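Local coordinates for protein acyl-CoA dehydrogenase (Geobacillus kaustophilus, PDB 2PG0) that probably catalyses the FAD-dependent introduction of a double bond at the alpha-beta position of acyl chains, as an acyl-CoA dehydrogenase family flavoenzyme, at residues A[33-36]-A[37-40]; A[89-92]-A[93-97]; A[243-246]-A[247-250]. One frame throughout, in Å; residues are numbered along the deposited sequence.

Contact 1 of 3, residues A[33-36]-A[37-40]; sequences YNDW and EKRG
The short helix 33-39 ends in a Schellman motif, and Tyr-33 and Glu-37, one turn apart, meet on the side turned to helix 354-361. Gly-40 is the C-prime residue and has positive phi (89°). Gly-40 N bonds to Trp-36 O at 2.8 Å and weakly to Glu-37 O. Trp-36 O also takes the N-H of Ile-41, which closes the motif. A CB at Gly-40 would press on the carbonyl oxygen of Arg-39. Earlier in the helix Glu-37 N, Lys-38 N and Arg-39 N donate to Tyr-33 O, Asn-34 O and Asp-35 O.

Tyr-33 CG stands anti to the backbone N (chi1 -169°), which brings the ring alongside the next turn. There Tyr-33 CE2 lies 3.5 Å from Glu-37 CD. Ring and carboxylate planes are turned 44° apart. A water lies 2.7 Å from Glu-37 OE2 and probably donates to it. The same water is 2.4 Å from Tyr-33 OH, too short to be taken at face value, so the bridge is doubtful. Tyr-33 OH is hydrogen-bonded to Ser-87 N. Replacing Glu-37 with an alanine would take away the carboxylate packed on Tyr-33 CE2, and the ring would probably lose cover there and the water a likely partner. Among the exposed side chains, Asp-35 OD1 and Lys-38 NZ are 4.4 Å apart, beyond a salt bridge.

Trp-36 lays one ring face over Tyr-33 CA and meets Phe-46 of helix 44-52 edge-to-face. Tyr-33 and Glu-37 both touch Arg-357 of helix 354-361.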
loop_
_atom_site.group_PDB
_atom_site.type_symbol
_atom_site.label_atom_id
_atom_site.label_comp_id
_atom_site.label_asym_id
_atom_site.label_seq_id
_atom_site.Cartn_x
_atom_site.Cartn_y
_atom_site.Cartn_z
ATOM N N TYR A 33 -15.246 -20.731 25.166
ATOM C CA TYR A 33 -14.780 -20.677 23.775
ATOM C C TYR A 33 -13.461 -21.417 23.548
ATOM O O TYR A 33 -13.340 -22.174 22.583
ATOM C CB TYR A 33 -14.676 -19.228 23.303
ATOM C CG TYR A 33 -14.460 -19.061 21.813
ATOM C CD1 TYR A 33 -15.546 -19.025 20.936
ATOM C CD2 TYR A 33 -13.173 -18.922 21.282
ATOM C CE1 TYR A 33 -15.356 -18.856 19.564
ATOM C CE2 TYR A 33 -12.975 -18.748 19.907
ATOM C CZ TYR A 33 -14.069 -18.718 19.063
ATOM O OH TYR A 33 -13.892 -18.545 17.714
ATOM N N ASN A 34 -12.491 -21.208 24.438
ATOM C CA ASN A 34 -11.171 -21.844 24.308
ATOM C C ASN A 34 -11.236 -23.374 24.358
ATOM O O ASN A 34 -10.508 -24.057 23.629
ATOM C CB ASN A 34 -10.194 -21.300 25.363
ATOM C CG ASN A 34 -9.836 -19.826 25.142
ATOM O OD1 ASN A 34 -10.290 -19.194 24.187
ATOM N ND2 ASN A 34 -9.016 -19.277 26.034
ATOM N N ASP A 35 -12.121 -23.901 25.208
ATOM C CA ASP A 35 -12.371 -25.346 25.286
ATOM C C ASP A 35 -12.980 -25.897 23.996
ATOM O O ASP A 35 -12.638 -26.997 23.553
ATOM C CB ASP A 35 -13.299 -25.666 26.459
ATOM C CG ASP A 35 -12.586 -25.642 27.792
ATOM O OD1 ASP A 35 -11.335 -25.586 27.804
ATOM O OD2 ASP A 35 -13.283 -25.694 28.837
ATOM N N TRP A 36 -13.882 -25.126 23.402
ATOM C CA TRP A 36 -14.513 -25.522 22.153
ATOM C C TRP A 36 -13.471 -25.645 21.043
ATOM O O TRP A 36 -13.511 -26.575 20.239
ATOM C CB TRP A 36 -15.558 -24.503 21.739
ATOM C CG TRP A 36 -16.732 -24.373 22.648
ATOM C CD1 TRP A 36 -17.123 -25.230 23.644
ATOM C CD2 TRP A 36 -17.702 -23.325 22.612
ATOM N NE1 TRP A 36 -18.275 -24.761 24.245
ATOM C CE2 TRP A 36 -18.655 -23.599 23.622
ATOM C CE3 TRP A 36 -17.860 -22.178 21.822
ATOM C CZ2 TRP A 36 -19.750 -22.763 23.861
ATOM C CZ3 TRP A 36 -18.949 -21.350 22.061
ATOM C CH2 TRP A 36 -19.878 -21.648 23.072
ATOM N N GLU A 37 -12.539 -24.698 21.009
ATOM C CA GLU A 37 -11.465 -24.733 20.023
ATOM C C GLU A 37 -10.592 -25.970 20.181
ATOM O O GLU A 37 -10.220 -26.605 19.190
ATOM C CB GLU A 37 -10.624 -23.470 20.108
ATOM C CG GLU A 37 -11.365 -22.252 19.643
ATOM C CD GLU A 37 -10.422 -21.140 19.335
ATOM O OE1 GLU A 37 -9.761 -20.654 20.281
ATOM O OE2 GLU A 37 -10.325 -20.772 18.141
ATOM N N LYS A 38 -10.286 -26.310 21.430
ATOM C CA LYS A 38 -9.521 -27.514 21.755
ATOM C C LYS A 38 -10.207 -28.785 21.267
ATOM O O LYS A 38 -9.551 -29.678 20.732
ATOM C CB LYS A 38 -9.297 -27.612 23.263
ATOM C CG LYS A 38 -8.286 -26.642 23.821
ATOM C CD LYS A 38 -8.182 -26.840 25.323
ATOM C CE LYS A 38 -7.121 -25.953 25.940
ATOM N NZ LYS A 38 -7.004 -26.244 27.400
ATOM N N ARG A 39 -11.524 -28.858 21.458
ATOM C CA ARG A 39 -12.316 -30.018 21.038
ATOM C C ARG A 39 -12.544 -30.043 19.526
ATOM O O ARG A 39 -12.740 -31.111 18.952
ATOM C CB ARG A 39 -13.662 -30.065 21.773
ATOM C CG ARG A 39 -13.556 -30.141 23.299
ATOM C CD ARG A 39 -13.353 -31.562 23.802
ATOM N NE ARG A 39 -14.602 -32.326 23.777
ATOM C CZ ARG A 39 -15.516 -32.317 24.747
ATOM N NH1 ARG A 39 -15.336 -31.579 25.839
ATOM N NH2 ARG A 39 -16.620 -33.047 24.622
ATOM N N GLY A 40 -12.528 -28.867 18.895
ATOM C CA GLY A 40 -12.720 -28.753 17.449
ATOM C C GLY A 40 -14.167 -28.603 17.019
ATOM O O GLY A 40 -14.481 -28.626 15.815
HETATM O O HOH W 1 -11.925 -19.312 16.521
#

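Contact 2 of 3, residues A[89-92]-A[93-97]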
loop_
_atom_site.group_PDB
_atom_site.type_symbol
_atom_site.label_atom_id
_atom_site.label_comp_id
_atom_site.label_asym_id
_atom_site.label_seq_id
_atom_site.Cartn_x
_atom_site.Cartn_y
_atom_site.Cartn_z
ATOM N N VAL A 89 -19.561 -18.564 13.578
ATOM C CA VAL A 89 -20.180 -18.203 12.288
ATOM C C VAL A 89 -21.256 -19.171 11.815
ATOM O O VAL A 89 -22.102 -18.802 11.000
ATOM C CB VAL A 89 -19.143 -18.045 11.144
ATOM C CG1 VAL A 89 -18.286 -16.800 11.372
ATOM C CG2 VAL A 89 -18.307 -19.325 10.954
ATOM N N GLY A 90 -21.207 -20.405 12.316
ATOM C CA GLY A 90 -22.198 -21.430 11.973
ATOM C C GLY A 90 -23.607 -21.061 12.392
ATOM O O GLY A 90 -24.579 -21.497 11.767
ATOM N N ILE A 91 -23.722 -20.245 13.441
ATOM C CA ILE A 91 -25.037 -19.767 13.886
ATOM C C ILE A 91 -25.636 -18.770 12.896
ATOM O O ILE A 91 -26.786 -18.933 12.477
ATOM C CB ILE A 91 -24.997 -19.194 15.315
ATOM C CG1 ILE A 91 -24.720 -20.328 16.300
ATOM C CG2 ILE A 91 -26.326 -18.490 15.650
ATOM C CD1 ILE A 91 -24.173 -19.889 17.618
ATOM N N GLY A 92 -24.855 -17.750 12.525
ATOM C CA GLY A 92 -25.263 -16.789 11.496
ATOM C C GLY A 92 -25.569 -17.473 10.176
ATOM O O GLY A 92 -26.485 -17.075 9.461
ATOM N N LEU A 93 -24.801 -18.513 9.855
ATOM C CA LEU A 93 -25.054 -19.312 8.653
ATOM C C LEU A 93 -26.438 -19.986 8.715
ATOM O O LEU A 93 -27.248 -19.858 7.787
ATOM C CB LEU A 93 -23.932 -20.340 8.436
ATOM C CG LEU A 93 -24.215 -21.380 7.344
ATOM C CD1 LEU A 93 -23.712 -20.906 6.007
ATOM C CD2 LEU A 93 -23.605 -22.719 7.698
ATOM N N HIS A 94 -26.707 -20.672 9.822
ATOM C CA HIS A 94 -28.019 -21.291 10.073
ATOM C C HIS A 94 -29.141 -20.251 10.025
ATOM O O HIS A 94 -30.095 -20.406 9.266
ATOM C CB HIS A 94 -27.992 -22.047 11.419
ATOM C CG HIS A 94 -29.322 -22.581 11.867
ATOM N ND1 HIS A 94 -29.833 -23.783 11.422
ATOM C CD2 HIS A 94 -30.222 -22.099 12.757
ATOM C CE1 HIS A 94 -31.003 -24.005 11.996
ATOM N NE2 HIS A 94 -31.259 -23.002 12.816
ATOM N N ASN A 95 -28.996 -19.184 10.807
ATOM C CA ASN A 95 -30.012 -18.135 10.946
ATOM C C ASN A 95 -30.298 -17.361 9.661
ATOM O O ASN A 95 -31.453 -17.188 9.270
ATOM C CB ASN A 95 -29.592 -17.128 12.026
ATOM C CG ASN A 95 -29.859 -17.622 13.447
ATOM O OD1 ASN A 95 -30.307 -18.750 13.662
ATOM N ND2 ASN A 95 -29.579 -16.767 14.422
ATOM N N ASP A 96 -29.232 -16.907 9.007
ATOM C CA ASP A 96 -29.349 -15.844 8.015
ATOM C C ASP A 96 -28.901 -16.213 6.605
ATOM O O ASP A 96 -29.104 -15.441 5.669
ATOM C CB ASP A 96 -28.609 -14.600 8.520
ATOM C CG ASP A 96 -29.147 -14.122 9.860
ATOM O OD1 ASP A 96 -30.384 -13.919 9.961
ATOM O OD2 ASP A 96 -28.341 -13.979 10.807
ATOM N N ILE A 97 -28.307 -17.390 6.457
ATOM C CA ILE A 97 -27.882 -17.852 5.143
ATOM C C ILE A 97 -28.713 -19.037 4.658
ATOM O O ILE A 97 -29.291 -18.972 3.573
ATOM C CB ILE A 97 -26.352 -18.125 5.094
ATOM C CG1 ILE A 97 -25.593 -16.798 5.276
ATOM C CG2 ILE A 97 -25.946 -18.830 3.770
ATOM C CD1 ILE A 97 -24.171 -16.939 5.763
#
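Residues 89-92 and 93-97 form successive turns of helix 89-105, joined by i to i+4 bonds. Leu-93 N, His-94 N, Asn-95 N and Asp-96 N donate to Val-89 O, Gly-90 O, Ile-91 O and Gly-92 O. The straightest is Asn-95 N to Ile-91 O, 2.8 Å long with an N-H...O angle of 171°. His-94 N sits 36° above the carbonyl plane of Gly-90. The helix widens into a pi-type turn at 93-97.

Ile-91 and Asn-95 lie side by side and point the same way. Ile-91 CG2 is 3.9 Å from Asn-95 ND2. The Asn-95 amide is held from outside the helix: OD1 accepts from Cys-57 N and ND2 donates to Phe-55 O. Two bonds thus fix its rotation. His-94 CG is anti to the backbone N (chi1 173°), and its ring leaves the helix to bond Cys-118 O through NE2 and Thr-125 OG1 through ND1. Asp-96 carries its carboxylate to Ser-74 OG and Asn-78 ND2.

Leu-93 packs on Thr-162, an FAD-binding residue. Ile-91 faces helix 44-52, Asp-96 reaches helix 71-84, and Ile-97 touches helix 237-273.

Contact 3 of 3, residues A[243-246]-A[247-250]; sequences EKLQ and QERL
Van der Waals packing centres on Leu-245, which meets the charged groups of Glu-248 and Arg-249 one turn further along helix 237-273. Leu-245 CB lies over the centre of one guanidinium face of Arg-249, 3.9 Å above the plane. Leu-245 CD1 comes within 3.8 Å of Arg-249 NH2. The arginine chain runs extended from CG to NE and passes over the leucine carbonyl, with Arg-249 CD 3.4 Å from Leu-245 O. On its other branch Leu-245 CD2 is 3.3 Å from Glu-248 OE1. These two side chains run side by side. Glu-248 has CG anti to the backbone N (chi1 -178°), and its extended chain carries the carboxylate to the leucine methyl. Glu-248 is buried beside Met-129, which binds FAD.

Backbone hydrogen bonds follow the alpha-helical pattern. Glu-248 N, Arg-249 N and Leu-250 N donate to Lys-244 O, Leu-245 O and Gln-246 O. The middle one is 2.9 Å from Arg-249 N to Leu-245 O, at an N-H...O angle of 168°. The next bond upstream is replaced by a water. It donates to Glu-243 O at 2.9 Å and accepts from Gln-247 N at 3.1 Å.

Polar side chains are tied to other parts of the chain. Gln-246 NE2 and Gln-247 OE1 grip the two ring nitrogens of His-312, ND1 and NE2 respectively. Arg-249 NE donates to Ala-369 O.

Around the helix, Lys-244 packs against helix 89-105 and Leu-250 against helix 285-313. Gln-246 and Leu-250 rest on Val-322 of helix 319-343, and Arg-249 touches helix 372-382.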
loop_
_atom_site.group_PDB
_atom_site.type_symbol
_atom_site.label_atom_id
_atom_site.label_comp_id
_atom_site.label_asym_id
_atom_site.label_seq_id
_atom_site.Cartn_x
_atom_site.Cartn_y
_atom_site.Cartn_z
ATOM N N GLU A 243 -29.475 -14.927 -5.888
ATOM C CA GLU A 243 -30.378 -14.072 -5.112
ATOM C C GLU A 243 -29.980 -13.989 -3.627
ATOM O O GLU A 243 -29.842 -12.899 -3.073
ATOM C CB GLU A 243 -31.816 -14.591 -5.267
ATOM C CG GLU A 243 -32.913 -13.788 -4.575
ATOM C CD GLU A 243 -34.298 -14.429 -4.721
ATOM O OE1 GLU A 243 -34.507 -15.223 -5.671
ATOM O OE2 GLU A 243 -35.188 -14.153 -3.879
ATOM N N LYS A 244 -29.774 -15.143 -2.995
ATOM C CA LYS A 244 -29.470 -15.196 -1.561
ATOM C C LYS A 244 -28.038 -14.781 -1.190
ATOM O O LYS A 244 -27.767 -14.420 -0.043
ATOM C CB LYS A 244 -29.766 -16.591 -1.010
ATOM C CG LYS A 244 -31.243 -16.980 -1.042
ATOM C CD LYS A 244 -32.066 -16.067 -0.158
ATOM C CE LYS A 244 -33.469 -16.595 0.042
ATOM N NZ LYS A 244 -34.309 -15.566 0.700
ATOM N N LEU A 245 -27.122 -14.833 -2.155
ATOM C CA LEU A 245 -25.728 -14.443 -1.896
ATOM C C LEU A 245 -25.548 -12.964 -1.489
ATOM O O LEU A 245 -24.536 -12.628 -0.867
ATOM C CB LEU A 245 -24.801 -14.853 -3.061
ATOM C CG LEU A 245 -24.318 -16.320 -3.071
ATOM C CD1 LEU A 245 -23.894 -16.779 -4.465
ATOM C CD2 LEU A 245 -23.188 -16.568 -2.077
ATOM N N GLN A 246 -26.515 -12.098 -1.818
ATOM C CA GLN A 246 -26.512 -10.703 -1.332
ATOM C C GLN A 246 -26.502 -10.672 0.204
ATOM O O GLN A 246 -25.622 -10.061 0.802
ATOM C CB GLN A 246 -27.680 -9.864 -1.902
ATOM C CG GLN A 246 -27.809 -8.431 -1.288
ATOM C CD GLN A 246 -28.892 -7.532 -1.923
ATOM O OE1 GLN A 246 -28.921 -7.314 -3.144
ATOM N NE2 GLN A 246 -29.763 -6.975 -1.080
ATOM N N GLN A 247 -27.470 -11.345 0.834
ATOM C CA GLN A 247 -27.482 -11.435 2.299
ATOM C C GLN A 247 -26.245 -12.159 2.844
ATOM O O GLN A 247 -25.676 -11.731 3.850
ATOM C CB GLN A 247 -28.785 -12.065 2.821
ATOM C CG GLN A 247 -28.866 -12.120 4.357
ATOM C CD GLN A 247 -30.289 -12.052 4.885
ATOM O OE1 GLN A 247 -31.057 -11.146 4.544
ATOM N NE2 GLN A 247 -30.643 -13.002 5.742
ATOM N N GLU A 248 -25.832 -13.245 2.182
ATOM C CA GLU A 248 -24.639 -14.004 2.599
ATOM C C GLU A 248 -23.389 -13.107 2.688
ATOM O O GLU A 248 -22.687 -13.091 3.710
ATOM C CB GLU A 248 -24.380 -15.204 1.672
ATOM C CG GLU A 248 -23.170 -16.063 2.100
ATOM C CD GLU A 248 -23.018 -17.372 1.314
ATOM O OE1 GLU A 248 -24.032 -17.933 0.839
ATOM O OE2 GLU A 248 -21.868 -17.854 1.191
ATOM N N ARG A 249 -23.129 -12.364 1.617
ATOM C CA ARG A 249 -21.991 -11.448 1.572
ATOM C C ARG A 249 -22.096 -10.331 2.613
ATOM O O ARG A 249 -21.083 -9.918 3.190
ATOM C CB ARG A 249 -21.793 -10.908 0.151
ATOM C CG ARG A 249 -21.244 -11.993 -0.769
ATOM C CD ARG A 249 -21.557 -11.785 -2.236
ATOM N NE ARG A 249 -21.129 -12.966 -2.988
ATOM C CZ ARG A 249 -21.457 -13.232 -4.253
ATOM N NH1 ARG A 249 -22.237 -12.407 -4.936
ATOM N NH2 ARG A 249 -20.999 -14.342 -4.831
ATOM N N LEU A 250 -23.320 -9.867 2.865
ATOM C CA LEU A 250 -23.557 -8.854 3.892
ATOM C C LEU A 250 -23.208 -9.384 5.283
ATOM O O LEU A 250 -22.624 -8.664 6.098
ATOM C CB LEU A 250 -25.006 -8.339 3.847
ATOM C CG LEU A 250 -25.381 -7.184 4.796
ATOM C CD1 LEU A 250 -24.397 -5.999 4.685
ATOM C CD2 LEU A 250 -26.817 -6.724 4.550
HETATM O O HOH W 2 -30.198 -11.678 -0.518
#

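How the contacts relate
The three contacts follow one another along the chain. Contacts 1 and 2 belong to the N-terminal domain of the acyl-CoA dehydrogenase family, on helices 33-39 and 89-105. Their centres are about 19 Å apart and their nearest atoms about 7 Å, without touching. Contact 3 lies on helix 237-273 in the C-terminal domain, its centre about 29 Å from that of contact 1. Contacts 2 and 3 do touch, their centres about 12 Å apart: Asp-96 O accepts a probable hydrogen bond from Gln-247 NE2 at 2.9 Å, and Ile-97 packs on Glu-248. This joins the two helical regions beside the flavin. The side chains of Leu-93 and Glu-248 are about 5 and 6 Å from FAD, that of Tyr-33 about 12 Å.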